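Local coordinates for putative uncharacterized protein (Mycobacterium avium, PDB 2Z6V) that is of unknown function but probably transfers a sulfuryl group to an acceptor, as sulfotransferases do, at residues 270-275 with 331-336. Numbering follows the deposited sequence.
Sequences WAHRDP and FFHMYY
Trp270 and His272, alternate residues of strand 267-272, each give N-H and C=O to strand 331-335 and the residue after it, forming the ladder of a parallel sheet. Trp270 N donates to Phe332 O at 2.8 Å, Met334 N to Trp270 O, and His272 N to Met334 O; the last bond, Tyr336 N to His272 O, is made where 331-336 passes into helix 336-341.

The tightly packed side is an aromatic cluster, closed in most fully at the buried Trp270, His272 and Phe331. Flat, broad rings suit it because they can fill a layer between sheet and helices. The indole of Trp270 has its CG anti to the backbone N (chi1 -167°), and its six-membered ring meets Phe331 obliquely, Trp270 CE3 3.9 Å from Phe331 CD1, planes at 52°. His272 adds a ring that is both polar and flat: its CE1 sits over the rim of the indole, its CD2 lies over one face of Tyr335, and ND1 is satisfied by the hydroxyl of Tyr402. On the other face of the sheet small Ala271 leaves room for the flexible Met334, whose CE bends back to 3.5 Å from Ala271 CB.

His333, Tyr335 and Arg273 are partly exposed. The fully extended chain of Arg273 runs alongside buried Tyr336 and lays its guanidinium flat on the phenol, planes 11° apart and CZ 3.8 Å from the Tyr336 ring centroid, a cation-pi contact. Its NE is also salt-bridged to Glu411.

The pair is a beta-alpha-beta crossover linked through helices 275-285, 287-293 and 301-326, as expected of the sulfotransferase alpha/beta fold. Strand 331-335 is outermost in the five-stranded parallel sheet, and 267-272 passes between it and 109-113; helix 301-326 packs on Trp270 and Phe331, helix 343-353 on Phe332.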
loop_
_atom_site.group_PDB
_atom_site.type_symbol
_atom_site.label_atom_id
_atom_site.label_comp_id
_atom_site.label_asym_id
_atom_site.label_seq_id
_atom_site.Cartn_x
_atom_site.Cartn_y
_atom_site.Cartn_z
ATOM N N TRP A 270 5.357 -13.582 -2.703
ATOM C CA TRP A 270 5.367 -13.396 -1.258
ATOM C C TRP A 270 6.747 -12.846 -0.872
ATOM O O TRP A 270 7.773 -13.486 -1.124
ATOM C CB TRP A 270 5.119 -14.744 -0.574
ATOM C CG TRP A 270 4.790 -14.675 0.889
ATOM C CD1 TRP A 270 5.160 -13.705 1.773
ATOM C CD2 TRP A 270 4.078 -15.661 1.652
ATOM N NE1 TRP A 270 4.728 -14.025 3.041
ATOM C CE2 TRP A 270 4.062 -15.221 2.995
ATOM C CE3 TRP A 270 3.455 -16.877 1.330
ATOM C CZ2 TRP A 270 3.444 -15.953 4.021
ATOM C CZ3 TRP A 270 2.840 -17.609 2.352
ATOM C CH2 TRP A 270 2.841 -17.141 3.681
ATOM N N ALA A 271 6.770 -11.652 -0.281
ATOM C CA ALA A 271 8.029 -11.013 0.132
ATOM C C ALA A 271 8.358 -11.369 1.579
ATOM O O ALA A 271 7.525 -11.210 2.464
ATOM C CB ALA A 271 7.921 -9.502 -0.021
ATOM N N HIS A 272 9.580 -11.839 1.809
ATOM C CA HIS A 272 10.005 -12.245 3.146
ATOM C C HIS A 272 11.158 -11.441 3.730
ATOM O O HIS A 272 11.969 -10.854 3.009
ATOM C CB HIS A 272 10.412 -13.722 3.142
ATOM C CG HIS A 272 9.330 -14.647 2.687
ATOM N ND1 HIS A 272 8.210 -14.910 3.446
ATOM C CD2 HIS A 272 9.182 -15.348 1.537
ATOM C CE1 HIS A 272 7.417 -15.734 2.783
ATOM N NE2 HIS A 272 7.983 -16.013 1.622
ATOM N N ARG A 273 11.225 -11.444 5.055
ATOM C CA ARG A 273 12.277 -10.758 5.787
ATOM C C ARG A 273 12.143 -11.109 7.261
ATOM O O ARG A 273 11.078 -11.549 7.706
ATOM C CB ARG A 273 12.175 -9.239 5.612
ATOM C CG ARG A 273 13.277 -8.484 6.344
ATOM C CD ARG A 273 13.321 -7.004 5.995
ATOM N NE ARG A 273 14.454 -6.343 6.636
ATOM C CZ ARG A 273 14.754 -5.052 6.503
ATOM N NH1 ARG A 273 14.002 -4.261 5.746
ATOM N NH2 ARG A 273 15.814 -4.552 7.126
ATOM N N ASP A 274 13.237 -10.934 8.000
ATOM C CA ASP A 274 13.278 -11.182 9.438
ATOM C C ASP A 274 11.997 -10.585 10.035
ATOM O O ASP A 274 11.801 -9.372 10.003
ATOM C CB ASP A 274 14.507 -10.478 10.019
ATOM C CG ASP A 274 14.717 -10.769 11.486
ATOM O OD1 ASP A 274 13.719 -10.814 12.242
ATOM O OD2 ASP A 274 15.895 -10.938 11.878
ATOM N N PRO A 275 11.107 -11.429 10.579
ATOM C CA PRO A 275 9.846 -10.953 11.170
ATOM C C PRO A 275 9.993 -10.063 12.406
ATOM O O PRO A 275 9.179 -9.164 12.628
ATOM C CB PRO A 275 9.101 -12.248 11.481
ATOM C CG PRO A 275 10.227 -13.190 11.816
ATOM C CD PRO A 275 11.241 -12.889 10.731
ATOM N N PHE A 331 2.833 -19.358 -5.395
ATOM C CA PHE A 331 3.639 -18.254 -4.890
ATOM C C PHE A 331 5.089 -18.285 -5.362
ATOM O O PHE A 331 5.614 -19.327 -5.766
ATOM C CB PHE A 331 3.682 -18.279 -3.359
ATOM C CG PHE A 331 2.344 -18.206 -2.699
ATOM C CD1 PHE A 331 1.860 -16.997 -2.219
ATOM C CD2 PHE A 331 1.578 -19.352 -2.528
ATOM C CE1 PHE A 331 0.626 -16.929 -1.572
ATOM C CE2 PHE A 331 0.344 -19.299 -1.884
ATOM C CZ PHE A 331 -0.134 -18.084 -1.404
ATOM N N PHE A 332 5.725 -17.119 -5.308
ATOM C CA PHE A 332 7.139 -17.007 -5.620
ATOM C C PHE A 332 7.674 -16.403 -4.332
ATOM O O PHE A 332 7.097 -15.450 -3.816
ATOM C CB PHE A 332 7.441 -16.042 -6.768
ATOM C CG PHE A 332 8.913 -15.910 -7.030
ATOM C CD1 PHE A 332 9.564 -16.808 -7.872
ATOM C CD2 PHE A 332 9.677 -14.984 -6.321
ATOM C CE1 PHE A 332 10.953 -16.793 -7.994
ATOM C CE2 PHE A 332 11.069 -14.960 -6.434
ATOM C CZ PHE A 332 11.708 -15.868 -7.271
ATOM N N HIS A 333 8.761 -16.941 -3.799
ATOM C CA HIS A 333 9.266 -16.383 -2.557
ATOM C C HIS A 333 10.471 -15.492 -2.722
ATOM O O HIS A 333 11.555 -15.925 -3.101
ATOM C CB HIS A 333 9.531 -17.498 -1.548
ATOM C CG HIS A 333 8.290 -18.233 -1.163
ATOM N ND1 HIS A 333 8.062 -19.546 -1.515
ATOM C CD2 HIS A 333 7.163 -17.805 -0.549
ATOM C CE1 HIS A 333 6.845 -19.893 -1.137
ATOM N NE2 HIS A 333 6.278 -18.854 -0.549
ATOM N N MET A 334 10.251 -14.223 -2.430
ATOM C CA MET A 334 11.288 -13.221 -2.539
ATOM C C MET A 334 11.809 -12.886 -1.144
ATOM O O MET A 334 11.087 -12.337 -0.313
ATOM C CB MET A 334 10.709 -11.988 -3.219
ATOM C CG MET A 334 11.685 -10.873 -3.436
ATOM S SD MET A 334 10.812 -9.542 -4.236
ATOM C CE MET A 334 9.904 -8.837 -2.835
ATOM N N TYR A 335 13.064 -13.236 -0.896
ATOM C CA TYR A 335 13.694 -12.995 0.392
ATOM C C TYR A 335 14.493 -11.705 0.385
ATOM O O TYR A 335 15.202 -11.401 -0.574
ATOM C CB TYR A 335 14.616 -14.163 0.748
ATOM C CG TYR A 335 13.885 -15.470 0.959
ATOM C CD1 TYR A 335 13.383 -15.818 2.214
ATOM C CD2 TYR A 335 13.669 -16.348 -0.104
ATOM C CE1 TYR A 335 12.685 -17.017 2.407
ATOM C CE2 TYR A 335 12.972 -17.542 0.075
ATOM C CZ TYR A 335 12.484 -17.874 1.330
ATOM O OH TYR A 335 11.808 -19.061 1.505
ATOM N N TYR A 336 14.370 -10.948 1.467
ATOM C CA TYR A 336 15.094 -9.692 1.610
ATOM C C TYR A 336 16.597 -9.910 1.433
ATOM O O TYR A 336 17.267 -9.158 0.716
ATOM C CB TYR A 336 14.829 -9.099 2.993
ATOM C CG TYR A 336 15.635 -7.862 3.287
ATOM C CD1 TYR A 336 15.439 -6.691 2.558
ATOM C CD2 TYR A 336 16.606 -7.861 4.289
ATOM C CE1 TYR A 336 16.190 -5.545 2.820
ATOM C CE2 TYR A 336 17.364 -6.721 4.557
ATOM C CZ TYR A 336 17.147 -5.568 3.820
ATOM O OH TYR A 336 17.877 -4.433 4.089
#